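Local coordinates for putative acyl-[acyl-carrier-protein]--UDP-N-acetylglucosamine O-acyltransferase (Bacteroides fragilis, PDB 4R36) that probably transfers an acyl chain from acyl carrier protein to UDP-N-acetylglucosamine, the first step in making the lipid A of the outer membrane, at residues T75-A80 / I106-T111; L129-V134 / V148-K153; P42-D47 / N56-N61; A98-N103 / T122-N127. All coordinates share one frame; numbering follows the deposited sequence.

Contact 1 of 4, residues T75-A80 / I106-T111; sequences TIFPGA and IRENVT
Phe77 and Arg107 meet at a corner of the left-handed parallel beta-helix, where one coil stacks on the next. Below the corner, Ile106 N bonds to Thr75 O at 2.9 Å and Phe77 N to Ile106 O at 2.8 Å, both nearly straight, as in a parallel ladder. Ile76 and Ile106 point the same way here and lie alongside one another, branched apolar residues suited to the inside of the coil. Each segment then bends through a type II turn, Phe77 to Ala80 and Arg107 to Val110, and Gly79, with its positive phi of 82°, suits the bend.

Outside the ladder, the arginine side chain folds back at chi2 and chi3 and lays its guanidinium flat on one face of the phenylalanine ring, centres 3.8 Å apart and planes 6° apart: a stack and a cation-pi contact together. Arg107 CD adds a CH-pi contact over the same ring. The group's rotation is fixed at its edge, where NE and NH2 both grip Glu108 OE1 from one face of the carboxylate, and Arg107 NH2 also bonds to Ile85 O of the second subunit. At the turn a weak bond joins Asn109 N to Pro78 O at 3.4 Å. Asparagine tolerates the positive phi there, and Asn109 OD1 binds the calcium ion that the Asn109 OD1 atoms of the other two subunits also bind.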
loop_
_atom_site.group_PDB
_atom_site.type_symbol
_atom_site.label_atom_id
_atom_site.label_comp_id
_atom_site.label_asym_id
_atom_site.label_seq_id
_atom_site.Cartn_x
_atom_site.Cartn_y
_atom_site.Cartn_z
ATOM N N THR A 75 -2.469 -10.605 -19.343
ATOM C CA THR A 75 -2.337 -11.564 -18.233
ATOM C C THR A 75 -2.804 -10.927 -16.953
ATOM O O THR A 75 -2.383 -9.784 -16.633
ATOM C CB THR A 75 -0.858 -11.989 -18.042
ATOM O OG1 THR A 75 -0.284 -12.396 -19.297
ATOM C CG2 THR A 75 -0.685 -13.087 -17.066
ATOM N N ILE A 76 -3.696 -11.616 -16.269
ATOM C CA ILE A 76 -4.332 -11.110 -15.041
ATOM C C ILE A 76 -3.881 -12.051 -13.967
ATOM O O ILE A 76 -4.186 -13.274 -13.968
ATOM C CB ILE A 76 -5.861 -10.981 -15.238
ATOM C CG1 ILE A 76 -6.103 -9.950 -16.357
ATOM C CG2 ILE A 76 -6.563 -10.593 -13.966
ATOM C CD1 ILE A 76 -7.547 -9.884 -16.726
ATOM N N PHE A 77 -3.139 -11.491 -12.989
ATOM C CA PHE A 77 -2.506 -12.258 -11.980
ATOM C C PHE A 77 -3.397 -12.582 -10.836
ATOM O O PHE A 77 -4.457 -11.961 -10.645
ATOM C CB PHE A 77 -1.213 -11.522 -11.514
ATOM C CG PHE A 77 -0.090 -11.651 -12.474
ATOM C CD1 PHE A 77 -0.131 -11.018 -13.735
ATOM C CD2 PHE A 77 1.020 -12.393 -12.158
ATOM C CE1 PHE A 77 0.915 -11.145 -14.615
ATOM C CE2 PHE A 77 2.084 -12.481 -13.052
ATOM C CZ PHE A 77 2.019 -11.866 -14.276
ATOM N N PRO A 78 -2.955 -13.506 -9.962
ATOM C CA PRO A 78 -3.817 -13.893 -8.817
ATOM C C PRO A 78 -4.292 -12.774 -7.921
ATOM O O PRO A 78 -3.472 -11.882 -7.556
ATOM C CB PRO A 78 -2.939 -14.848 -7.999
ATOM C CG PRO A 78 -2.054 -15.425 -9.055
ATOM C CD PRO A 78 -1.694 -14.238 -9.932
ATOM N N GLY A 79 -5.574 -12.794 -7.563
ATOM C CA GLY A 79 -6.106 -11.828 -6.596
ATOM C C GLY A 79 -6.466 -10.466 -7.203
ATOM O O GLY A 79 -7.081 -9.685 -6.518
ATOM N N ALA A 80 -6.194 -10.220 -8.494
ATOM C CA ALA A 80 -6.720 -9.027 -9.139
ATOM C C ALA A 80 -8.246 -9.011 -9.144
ATOM O O ALA A 80 -8.906 -10.070 -9.187
ATOM C CB ALA A 80 -6.199 -8.923 -10.541
ATOM N N ILE A 106 -1.608 -7.161 -15.583
ATOM C CA ILE A 106 -2.392 -6.737 -14.463
ATOM C C ILE A 106 -1.991 -7.634 -13.257
ATOM O O ILE A 106 -2.394 -8.790 -13.122
ATOM C CB ILE A 106 -3.914 -6.887 -14.738
ATOM C CG1 ILE A 106 -4.302 -6.207 -16.077
ATOM C CG2 ILE A 106 -4.723 -6.384 -13.576
ATOM C CD1 ILE A 106 -4.047 -4.744 -16.170
ATOM N N ARG A 107 -1.161 -7.067 -12.374
ATOM C CA ARG A 107 -0.487 -7.871 -11.352
ATOM C C ARG A 107 -1.398 -8.143 -10.169
ATOM O O ARG A 107 -2.555 -7.717 -10.098
ATOM C CB ARG A 107 0.835 -7.156 -10.938
ATOM C CG ARG A 107 1.897 -7.044 -12.061
ATOM C CD ARG A 107 2.310 -8.377 -12.679
ATOM N NE ARG A 107 2.787 -9.314 -11.665
ATOM C CZ ARG A 107 3.930 -10.004 -11.723
ATOM N NH1 ARG A 107 4.721 -9.976 -12.811
ATOM N NH2 ARG A 107 4.251 -10.792 -10.709
ATOM N N GLU A 108 -0.846 -8.904 -9.248
ATOM C CA GLU A 108 -1.522 -9.344 -8.064
ATOM C C GLU A 108 -2.243 -8.261 -7.305
ATOM O O GLU A 108 -1.679 -7.175 -7.049
ATOM C CB GLU A 108 -0.547 -10.002 -7.086
ATOM C CG GLU A 108 0.247 -11.181 -7.605
ATOM C CD GLU A 108 1.618 -10.832 -8.197
ATOM O OE1 GLU A 108 1.717 -9.827 -8.970
ATOM O OE2 GLU A 108 2.590 -11.569 -7.958
ATOM N N ASN A 109 -3.486 -8.551 -6.958
ATOM C CA ASN A 109 -4.328 -7.652 -6.184
ATOM C C ASN A 109 -4.544 -6.260 -6.754
ATOM O O ASN A 109 -4.951 -5.384 -6.016
ATOM C CB ASN A 109 -3.781 -7.545 -4.765
ATOM C CG ASN A 109 -3.877 -8.852 -4.037
ATOM O OD1 ASN A 109 -4.984 -9.424 -3.966
ATOM N ND2 ASN A 109 -2.730 -9.389 -3.540
ATOM N N VAL A 110 -4.309 -6.072 -8.043
ATOM C CA VAL A 110 -4.695 -4.848 -8.703
ATOM C C VAL A 110 -6.219 -4.714 -8.693
ATOM O O VAL A 110 -6.938 -5.704 -8.873
ATOM C CB VAL A 110 -4.159 -4.774 -10.112
ATOM C CG1 VAL A 110 -4.879 -3.711 -10.909
ATOM C CG2 VAL A 110 -2.630 -4.565 -10.114
ATOM N N THR A 111 -6.720 -3.518 -8.420
ATOM C CA THR A 111 -8.132 -3.266 -8.429
ATOM C C THR A 111 -8.441 -2.232 -9.529
ATOM O O THR A 111 -7.831 -1.154 -9.583
ATOM C CB THR A 111 -8.668 -2.783 -7.049
ATOM O OG1 THR A 111 -7.896 -1.665 -6.549
ATOM C CG2 THR A 111 -8.638 -3.905 -6.033
#

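Contact 2 of 4, residues L129-V134 / V148-K153; sequences LLMEGV and VGNSTK
Leu130 lays its CD2 against Val148 CG2 at 3.6 Å, the two side chains pointing the same way, while Val134 comes across Val148 at about a right angle, CG2 to CG1 3.8 Å. Val134 has CG1 anti to the backbone N (chi1 163°), which turns CG2 close over Gly149 O at 3.1 Å. Valine and leucine, compact and apolar, suit this interior.

Behind these groups the backbones are tied together: Val148 N bonds to Leu129 O and Met131 N to Val148 O, each 2.9 Å. In a left-handed beta-helix each hexapeptide repeat gives a short strand and a turn, and parallel ladders like this one join successive coils. Both segments turn here in type II fashion, Met131 to Val134 and Gly149 to Thr152. Gly133 suits the positive phi of its turn. Across the corner Ser151 N bonds to Glu132 O at 2.8 Å, in the carbonyl plane.

Further out, Lys153 bends at chi2 and brings NZ to Gly133 O at 3.0 Å and to Ser151 OG at 3.1 Å. Beyond the two segments, NZ also pairs with Glu132 OE2 of the third subunit. Glu132 of this chain in turn reaches Lys153 of the second subunit with OE2, its CG lodged between backbone N and carbonyl carbon (chi1 65°). On the way the Glu132 side chain crosses that of Asn150 at about a right angle, OE2 lying 3.5 Å from Asn150 CB.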
loop_
_atom_site.group_PDB
_atom_site.type_symbol
_atom_site.label_atom_id
_atom_site.label_comp_id
_atom_site.label_asym_id
_atom_site.label_seq_id
_atom_site.Cartn_x
_atom_site.Cartn_y
_atom_site.Cartn_z
ATOM N N LEU A 129 1.830 -2.026 -17.807
ATOM C CA LEU A 129 2.138 -2.833 -16.625
ATOM C C LEU A 129 1.633 -2.135 -15.372
ATOM O O LEU A 129 2.089 -1.055 -15.014
ATOM C CB LEU A 129 3.620 -3.048 -16.525
ATOM C CG LEU A 129 4.186 -3.640 -15.267
ATOM C CD1 LEU A 129 3.522 -4.969 -14.891
ATOM C CD2 LEU A 129 5.691 -3.777 -15.313
ATOM N N LEU A 130 0.693 -2.763 -14.716
ATOM C CA LEU A 130 0.148 -2.285 -13.454
ATOM C C LEU A 130 0.625 -3.254 -12.415
ATOM O O LEU A 130 0.136 -4.340 -12.289
ATOM C CB LEU A 130 -1.368 -2.181 -13.481
ATOM C CG LEU A 130 -2.047 -1.322 -14.615
ATOM C CD1 LEU A 130 -3.538 -1.197 -14.313
ATOM C CD2 LEU A 130 -1.452 0.084 -14.697
ATOM N N MET A 131 1.587 -2.788 -11.611
ATOM C CA MET A 131 2.223 -3.620 -10.624
ATOM C C MET A 131 1.303 -3.907 -9.440
ATOM O O MET A 131 0.224 -3.318 -9.320
ATOM C CB MET A 131 3.535 -2.980 -10.123
ATOM C CG MET A 131 4.586 -2.975 -11.206
ATOM S SD MET A 131 6.174 -2.500 -10.463
ATOM C CE MET A 131 6.913 -1.941 -11.937
ATOM N N GLU A 132 1.721 -4.824 -8.587
ATOM C CA GLU A 132 0.777 -5.362 -7.567
ATOM C C GLU A 132 0.203 -4.275 -6.712
ATOM O O GLU A 132 0.898 -3.290 -6.387
ATOM C CB GLU A 132 1.403 -6.449 -6.717
ATOM C CG GLU A 132 2.574 -6.045 -5.814
ATOM C CD GLU A 132 2.170 -5.285 -4.538
ATOM O OE1 GLU A 132 1.031 -5.477 -4.026
ATOM O OE2 GLU A 132 3.064 -4.554 -4.016
ATOM N N GLY A 133 -1.077 -4.439 -6.387
ATOM C CA GLY A 133 -1.782 -3.593 -5.504
ATOM C C GLY A 133 -2.190 -2.208 -6.046
ATOM O O GLY A 133 -2.853 -1.407 -5.334
ATOM N N VAL A 134 -1.843 -1.933 -7.274
ATOM C CA VAL A 134 -2.281 -0.707 -7.920
ATOM C C VAL A 134 -3.803 -0.606 -7.931
ATOM O O VAL A 134 -4.495 -1.618 -8.106
ATOM C CB VAL A 134 -1.716 -0.580 -9.353
ATOM C CG1 VAL A 134 -2.489 0.473 -10.221
ATOM C CG2 VAL A 134 -0.272 -0.192 -9.327
ATOM N N VAL A 148 3.116 1.410 -14.002
ATOM C CA VAL A 148 2.609 1.988 -12.741
ATOM C C VAL A 148 3.049 1.064 -11.606
ATOM O O VAL A 148 2.694 -0.135 -11.523
ATOM C CB VAL A 148 1.120 2.134 -12.732
ATOM C CG1 VAL A 148 0.645 2.808 -11.428
ATOM C CG2 VAL A 148 0.634 2.946 -13.939
ATOM N N GLY A 149 3.858 1.610 -10.714
ATOM C CA GLY A 149 4.529 0.835 -9.681
ATOM C C GLY A 149 3.621 0.412 -8.513
ATOM O O GLY A 149 2.516 0.900 -8.358
ATOM N N ASN A 150 4.147 -0.505 -7.692
ATOM C CA ASN A 150 3.474 -1.164 -6.620
ATOM C C ASN A 150 2.622 -0.226 -5.771
ATOM O O ASN A 150 3.155 0.791 -5.229
ATOM C CB ASN A 150 4.460 -1.866 -5.720
ATOM C CG ASN A 150 5.401 -2.815 -6.501
ATOM O OD1 ASN A 150 4.950 -3.693 -7.162
ATOM N ND2 ASN A 150 6.726 -2.687 -6.302
ATOM N N SER A 151 1.312 -0.582 -5.685
ATOM C CA SER A 151 0.365 0.013 -4.775
ATOM C C SER A 151 0.182 1.506 -5.050
ATOM O O SER A 151 -0.283 2.241 -4.188
ATOM C CB SER A 151 0.724 -0.316 -3.289
ATOM O OG SER A 151 -0.433 -0.216 -2.515
ATOM N N THR A 152 0.460 1.952 -6.268
ATOM C CA THR A 152 0.074 3.321 -6.610
ATOM C C THR A 152 -1.431 3.437 -6.701
ATOM O O THR A 152 -2.095 2.502 -7.166
ATOM C CB THR A 152 0.832 3.775 -7.843
ATOM O OG1 THR A 152 2.140 4.131 -7.401
ATOM C CG2 THR A 152 0.173 4.934 -8.548
ATOM N N LYS A 153 -1.961 4.558 -6.224
ATOM C CA LYS A 153 -3.413 4.809 -6.151
ATOM C C LYS A 153 -3.812 5.955 -7.085
ATOM O O LYS A 153 -3.306 7.143 -6.982
ATOM C CB LYS A 153 -3.862 5.099 -4.714
ATOM C CG LYS A 153 -3.192 4.208 -3.642
ATOM C CD LYS A 153 -3.689 2.783 -3.871
ATOM C CE LYS A 153 -3.219 1.849 -2.738
ATOM N NZ LYS A 153 -3.406 0.438 -3.080
#

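Contact 3 of 4, residues P42-D47 / N56-N61; sequences PFVYID and NKIMAN
Val44 presses its CG2 against Met59 O at 3.1 Å, and this is the tight part of a contact between two corners of the left-handed beta-helix, one coil apart. The side chain has CG1 anti to the backbone N (chi1 170°), which sends CG1 inward to Ile58 CG2 at 3.8 Å while CG2 faces the backbone of the neighbouring coil. Valine and isoleucine cross there at about a right angle, short branched groups fitting the narrow interior. At the corner itself Pro42 O takes a CA-H contact from Ala60 CA at 3.3 Å, and Phe43 O takes one from Asn61 CA at the same 3.3 Å. A small residue suits this place, since Ala60 CB is 3.4 Å from Pro42 O.

The polar hold at this corner is slight: Asn61 N reaches the same Pro42 O only through a weak bond of 3.4 Å. On the loose side, Ile46 CD1 barely meets Ile58 CD1 at 4.5 Å. Toward the partly exposed side, the CB of Met59 points away from the 42-47 segment, and its side chain lies on Phe77 and Pro78.

Phe43 CB stands beside the Asn61 side chain, while Pro42 CB lies over one face of the Phe43 ring; Phe43 also packs on Leu25 of the second subunit. Strand 45-46 runs between strands 27-28 and 63-64 of one sheet, and strand 57-58 lies between strands 39-40 and 75-76 of another.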
loop_
_atom_site.group_PDB
_atom_site.type_symbol
_atom_site.label_atom_id
_atom_site.label_comp_id
_atom_site.label_asym_id
_atom_site.label_seq_id
_atom_site.Cartn_x
_atom_site.Cartn_y
_atom_site.Cartn_z
ATOM N N PRO A 42 -7.965 -22.338 -11.716
ATOM C CA PRO A 42 -8.895 -22.629 -10.613
ATOM C C PRO A 42 -9.179 -21.382 -9.784
ATOM O O PRO A 42 -8.299 -20.509 -9.620
ATOM C CB PRO A 42 -8.140 -23.646 -9.764
ATOM C CG PRO A 42 -7.213 -24.305 -10.746
ATOM C CD PRO A 42 -6.805 -23.246 -11.709
ATOM N N PHE A 43 -10.402 -21.299 -9.295
ATOM C CA PHE A 43 -10.790 -20.324 -8.292
ATOM C C PHE A 43 -10.906 -18.917 -8.869
ATOM O O PHE A 43 -11.093 -18.004 -8.138
ATOM C CB PHE A 43 -9.857 -20.405 -7.030
ATOM C CG PHE A 43 -9.514 -21.852 -6.630
ATOM C CD1 PHE A 43 -10.513 -22.806 -6.524
ATOM C CD2 PHE A 43 -8.216 -22.243 -6.409
ATOM C CE1 PHE A 43 -10.185 -24.128 -6.165
ATOM C CE2 PHE A 43 -7.869 -23.520 -6.016
ATOM C CZ PHE A 43 -8.869 -24.478 -5.918
ATOM N N VAL A 44 -10.883 -18.801 -10.187
ATOM C CA VAL A 44 -11.254 -17.596 -10.867
ATOM C C VAL A 44 -12.762 -17.490 -10.848
ATOM O O VAL A 44 -13.498 -18.489 -11.077
ATOM C CB VAL A 44 -10.714 -17.594 -12.315
ATOM C CG1 VAL A 44 -11.291 -16.442 -13.113
ATOM C CG2 VAL A 44 -9.226 -17.562 -12.325
ATOM N N TYR A 45 -13.243 -16.281 -10.590
ATOM C CA TYR A 45 -14.656 -15.975 -10.551
ATOM C C TYR A 45 -14.976 -14.979 -11.619
ATOM O O TYR A 45 -14.402 -13.884 -11.645
ATOM C CB TYR A 45 -15.051 -15.424 -9.205
ATOM C CG TYR A 45 -16.474 -14.916 -9.166
ATOM C CD1 TYR A 45 -16.796 -13.596 -9.509
ATOM C CD2 TYR A 45 -17.499 -15.754 -8.802
ATOM C CE1 TYR A 45 -18.115 -13.135 -9.462
ATOM C CE2 TYR A 45 -18.812 -15.319 -8.779
ATOM C CZ TYR A 45 -19.130 -14.031 -9.130
ATOM O OH TYR A 45 -20.443 -13.627 -9.031
ATOM N N ILE A 46 -15.796 -15.380 -12.577
ATOM C CA ILE A 46 -16.227 -14.546 -13.720
ATOM C C ILE A 46 -17.734 -14.450 -13.709
ATOM O O ILE A 46 -18.445 -15.480 -13.785
ATOM C CB ILE A 46 -15.751 -15.089 -15.049
ATOM C CG1 ILE A 46 -14.244 -15.354 -15.048
ATOM C CG2 ILE A 46 -16.126 -14.136 -16.152
ATOM C CD1 ILE A 46 -13.635 -15.762 -16.331
ATOM N N ASP A 47 -18.216 -13.213 -13.628
ATOM C CA ASP A 47 -19.617 -12.835 -13.551
ATOM C C ASP A 47 -20.270 -12.772 -14.927
ATOM O O ASP A 47 -19.640 -12.852 -15.984
ATOM C CB ASP A 47 -19.637 -11.417 -12.998
ATOM C CG ASP A 47 -20.567 -11.178 -11.855
ATOM O OD1 ASP A 47 -21.605 -11.848 -11.708
ATOM O OD2 ASP A 47 -20.261 -10.138 -11.177
ATOM N N ASN A 56 -5.988 -14.539 -23.599
ATOM C CA ASN A 56 -5.854 -13.988 -22.251
ATOM C C ASN A 56 -5.466 -15.091 -21.326
ATOM O O ASN A 56 -5.849 -16.231 -21.517
ATOM C CB ASN A 56 -7.126 -13.308 -21.774
ATOM C CG ASN A 56 -7.364 -11.984 -22.501
ATOM O OD1 ASN A 56 -6.592 -10.998 -22.344
ATOM N ND2 ASN A 56 -8.422 -11.939 -23.304
ATOM N N LYS A 57 -4.701 -14.747 -20.304
ATOM C CA LYS A 57 -4.382 -15.655 -19.245
ATOM C C LYS A 57 -4.859 -15.074 -17.925
ATOM O O LYS A 57 -4.411 -13.991 -17.553
ATOM C CB LYS A 57 -2.857 -15.858 -19.231
ATOM C CG LYS A 57 -2.394 -16.736 -18.072
ATOM C CD LYS A 57 -0.979 -17.199 -18.239
ATOM C CE LYS A 57 -0.714 -18.265 -17.203
ATOM N NZ LYS A 57 0.722 -18.376 -16.835
ATOM N N ILE A 58 -5.740 -15.777 -17.252
ATOM C CA ILE A 58 -6.337 -15.321 -16.025
ATOM C C ILE A 58 -5.931 -16.325 -14.992
ATOM O O ILE A 58 -6.381 -17.475 -15.004
ATOM C CB ILE A 58 -7.850 -15.226 -16.137
ATOM C CG1 ILE A 58 -8.187 -14.398 -17.360
ATOM C CG2 ILE A 58 -8.451 -14.701 -14.861
ATOM C CD1 ILE A 58 -9.655 -14.089 -17.521
ATOM N N MET A 59 -5.100 -15.881 -14.045
ATOM C CA MET A 59 -4.557 -16.733 -13.068
ATOM C C MET A 59 -5.452 -16.953 -11.875
ATOM O O MET A 59 -6.459 -16.315 -11.703
ATOM C CB MET A 59 -3.137 -16.235 -12.618
ATOM C CG MET A 59 -2.245 -16.090 -13.825
ATOM S SD MET A 59 -0.607 -15.416 -13.544
ATOM C CE MET A 59 0.093 -16.702 -12.532
ATOM N N ALA A 60 -5.035 -17.866 -11.031
ATOM C CA ALA A 60 -5.857 -18.340 -9.913
ATOM C C ALA A 60 -6.318 -17.281 -8.980
ATOM O O ALA A 60 -5.576 -16.355 -8.630
ATOM C CB ALA A 60 -5.134 -19.421 -9.147
ATOM N N ASN A 61 -7.556 -17.424 -8.531
ATOM C CA ASN A 61 -8.158 -16.550 -7.546
ATOM C C ASN A 61 -8.326 -15.103 -8.026
ATOM O O ASN A 61 -8.464 -14.246 -7.230
ATOM C CB ASN A 61 -7.409 -16.598 -6.198
ATOM C CG ASN A 61 -7.461 -18.012 -5.521
ATOM O OD1 ASN A 61 -8.403 -18.348 -4.776
ATOM N ND2 ASN A 61 -6.438 -18.817 -5.781
#

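Contact 4 of 4, residues A98-N103 / T122-N127; sequences AEIGDN and TIVGNN
Asn126 and Asp102 stand side by side on neighbouring coils of the left-handed beta-helix, just beyond the parallel strands 98-100 and 122-124, whose axes are 10° apart. From the Asn126 backbone, CB lies 3.4 Å from Asp102 O. CG, anti to the carbonyl carbon (chi1 -52°), is 3.8 Å from Asp102 N, and at the tip OD1 accepts the Asp102 N-H at 2.8 Å while touching Gly101 CA at 3.4 Å. The same pattern repeats along the helix: Asp102 OD1 accepts from Asn72 N, and Asn144 OD1 from Asn126 N. Short side chains with an oxygen acceptor suit these places.

Gly101 has OD1 of Asn126 and the carbonyl of Gly125 where a side chain would otherwise stand, which suits glycine; its N makes weak, bent bonds to Val124 O and Gly125 O.

In the strands, Glu99 N bonds to Thr122 O and Val124 N to Glu99 O. Ile100 and Val124 lie alongside one another on the inner face, whereas Glu99 points outward and has Thr97 and Arg121 as polar partners. Past the strands, Asn127 N bonds to Asp102 O at 2.8 Å, and Asn127 OD1 lies 3.2 Å from Asn103 CB.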
loop_
_atom_site.group_PDB
_atom_site.type_symbol
_atom_site.label_atom_id
_atom_site.label_comp_id
_atom_site.label_asym_id
_atom_site.label_seq_id
_atom_site.Cartn_x
_atom_site.Cartn_y
_atom_site.Cartn_z
ATOM N N ALA A 98 -15.722 -1.430 -16.456
ATOM C CA ALA A 98 -14.263 -1.388 -16.151
ATOM C C ALA A 98 -13.637 -2.094 -17.292
ATOM O O ALA A 98 -14.013 -3.253 -17.599
ATOM C CB ALA A 98 -13.947 -2.084 -14.844
ATOM N N GLU A 99 -12.693 -1.437 -17.962
ATOM C CA GLU A 99 -12.187 -1.927 -19.213
ATOM C C GLU A 99 -10.695 -1.913 -19.278
ATOM O O GLU A 99 -10.063 -0.950 -18.862
ATOM C CB GLU A 99 -12.683 -1.050 -20.387
ATOM C CG GLU A 99 -14.173 -0.746 -20.311
ATOM C CD GLU A 99 -14.768 0.008 -21.517
ATOM O OE1 GLU A 99 -14.109 0.245 -22.538
ATOM O OE2 GLU A 99 -15.925 0.436 -21.415
ATOM N N ILE A 100 -10.129 -2.966 -19.826
ATOM C CA ILE A 100 -8.721 -2.952 -20.229
ATOM C C ILE A 100 -8.637 -3.367 -21.675
ATOM O O ILE A 100 -9.492 -4.117 -22.162
ATOM C CB ILE A 100 -7.806 -3.849 -19.328
ATOM C CG1 ILE A 100 -7.895 -5.323 -19.699
ATOM C CG2 ILE A 100 -8.108 -3.621 -17.856
ATOM C CD1 ILE A 100 -7.041 -6.218 -18.859
ATOM N N GLY A 101 -7.596 -2.874 -22.347
ATOM C CA GLY A 101 -7.325 -3.143 -23.780
ATOM C C GLY A 101 -6.560 -4.426 -23.999
ATOM O O GLY A 101 -6.987 -5.492 -23.543
ATOM N N ASP A 102 -5.455 -4.308 -24.706
ATOM C CA ASP A 102 -4.644 -5.444 -25.120
ATOM C C ASP A 102 -3.289 -5.457 -24.524
ATOM O O ASP A 102 -2.659 -4.367 -24.300
ATOM C CB ASP A 102 -4.428 -5.429 -26.651
ATOM C CG ASP A 102 -5.740 -5.382 -27.438
ATOM O OD1 ASP A 102 -6.766 -5.890 -27.000
ATOM O OD2 ASP A 102 -5.692 -4.793 -28.523
ATOM N N ASN A 103 -2.790 -6.675 -24.312
ATOM C CA ASN A 103 -1.429 -6.878 -23.970
ATOM C C ASN A 103 -1.026 -6.200 -22.644
ATOM O O ASN A 103 0.125 -5.816 -22.476
ATOM C CB ASN A 103 -0.491 -6.390 -25.092
ATOM C CG ASN A 103 -0.871 -6.938 -26.454
ATOM O OD1 ASN A 103 -0.973 -6.202 -27.435
ATOM N ND2 ASN A 103 -1.121 -8.202 -26.503
ATOM N N THR A 122 -14.453 3.098 -16.691
ATOM C CA THR A 122 -13.045 3.126 -16.236
ATOM C C THR A 122 -12.298 2.416 -17.359
ATOM O O THR A 122 -12.640 1.313 -17.748
ATOM C CB THR A 122 -12.895 2.388 -14.908
ATOM O OG1 THR A 122 -13.847 2.924 -13.990
ATOM C CG2 THR A 122 -11.465 2.542 -14.382
ATOM N N ILE A 123 -11.285 3.065 -17.911
ATOM C CA ILE A 123 -10.587 2.563 -19.089
ATOM C C ILE A 123 -9.086 2.555 -18.934
ATOM O O ILE A 123 -8.472 3.601 -18.660
ATOM C CB ILE A 123 -10.908 3.403 -20.328
ATOM C CG1 ILE A 123 -12.444 3.394 -20.604
ATOM C CG2 ILE A 123 -10.094 2.968 -21.549
ATOM C CD1 ILE A 123 -12.889 4.376 -21.671
ATOM N N VAL A 124 -8.505 1.374 -19.156
ATOM C CA VAL A 124 -7.071 1.154 -19.300
ATOM C C VAL A 124 -6.816 0.701 -20.747
ATOM O O VAL A 124 -7.575 -0.113 -21.271
ATOM C CB VAL A 124 -6.607 0.067 -18.359
ATOM C CG1 VAL A 124 -5.134 -0.298 -18.556
ATOM C CG2 VAL A 124 -6.777 0.472 -16.908
ATOM N N GLY A 125 -5.824 1.322 -21.404
ATOM C CA GLY A 125 -5.450 1.079 -22.804
ATOM C C GLY A 125 -4.666 -0.205 -23.040
ATOM O O GLY A 125 -5.024 -1.277 -22.503
ATOM N N ASN A 126 -3.582 -0.083 -23.815
ATOM C CA ASN A 126 -2.844 -1.253 -24.248
ATOM C C ASN A 126 -1.415 -1.248 -23.730
ATOM O O ASN A 126 -0.829 -0.166 -23.534
ATOM C CB ASN A 126 -2.807 -1.274 -25.759
ATOM C CG ASN A 126 -4.170 -1.137 -26.382
ATOM O OD1 ASN A 126 -5.177 -1.783 -25.969
ATOM N ND2 ASN A 126 -4.238 -0.301 -27.382
ATOM N N ASN A 127 -0.838 -2.430 -23.523
ATOM C CA ASN A 127 0.618 -2.541 -23.300
ATOM C C ASN A 127 1.040 -1.808 -21.994
ATOM O O ASN A 127 2.136 -1.259 -21.940
ATOM C CB ASN A 127 1.449 -2.027 -24.486
ATOM C CG ASN A 127 0.978 -2.629 -25.819
ATOM O OD1 ASN A 127 1.062 -3.775 -26.009
ATOM N ND2 ASN A 127 0.526 -1.822 -26.712
#

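Overall arrangement
Contacts 1 to 3 lie at corners of stacked coils, contact 4 on another sheet. Contact 1 touches all three others, its centre about 10 Å from those of contacts 2 and 3. Probable hydrogen bonds join it to contact 2 (Glu108 O to Gly133 N, 2.9 Å) and contact 3 (Ile76 O to Met59 N, 2.8 Å). Inside the coil its Ile106 CG1 meets Ile100 CD1 of contact 4 at 3.9 Å. The calcium ion at contact 1, shared by three subunits, lies about 7 Å from the Asn61 side chain. In contact 4, the Thr122 side chain is about 5 Å from that of His138, which contacts UDP-N-acetylglucosamine in another structure of this protein; none is bound here.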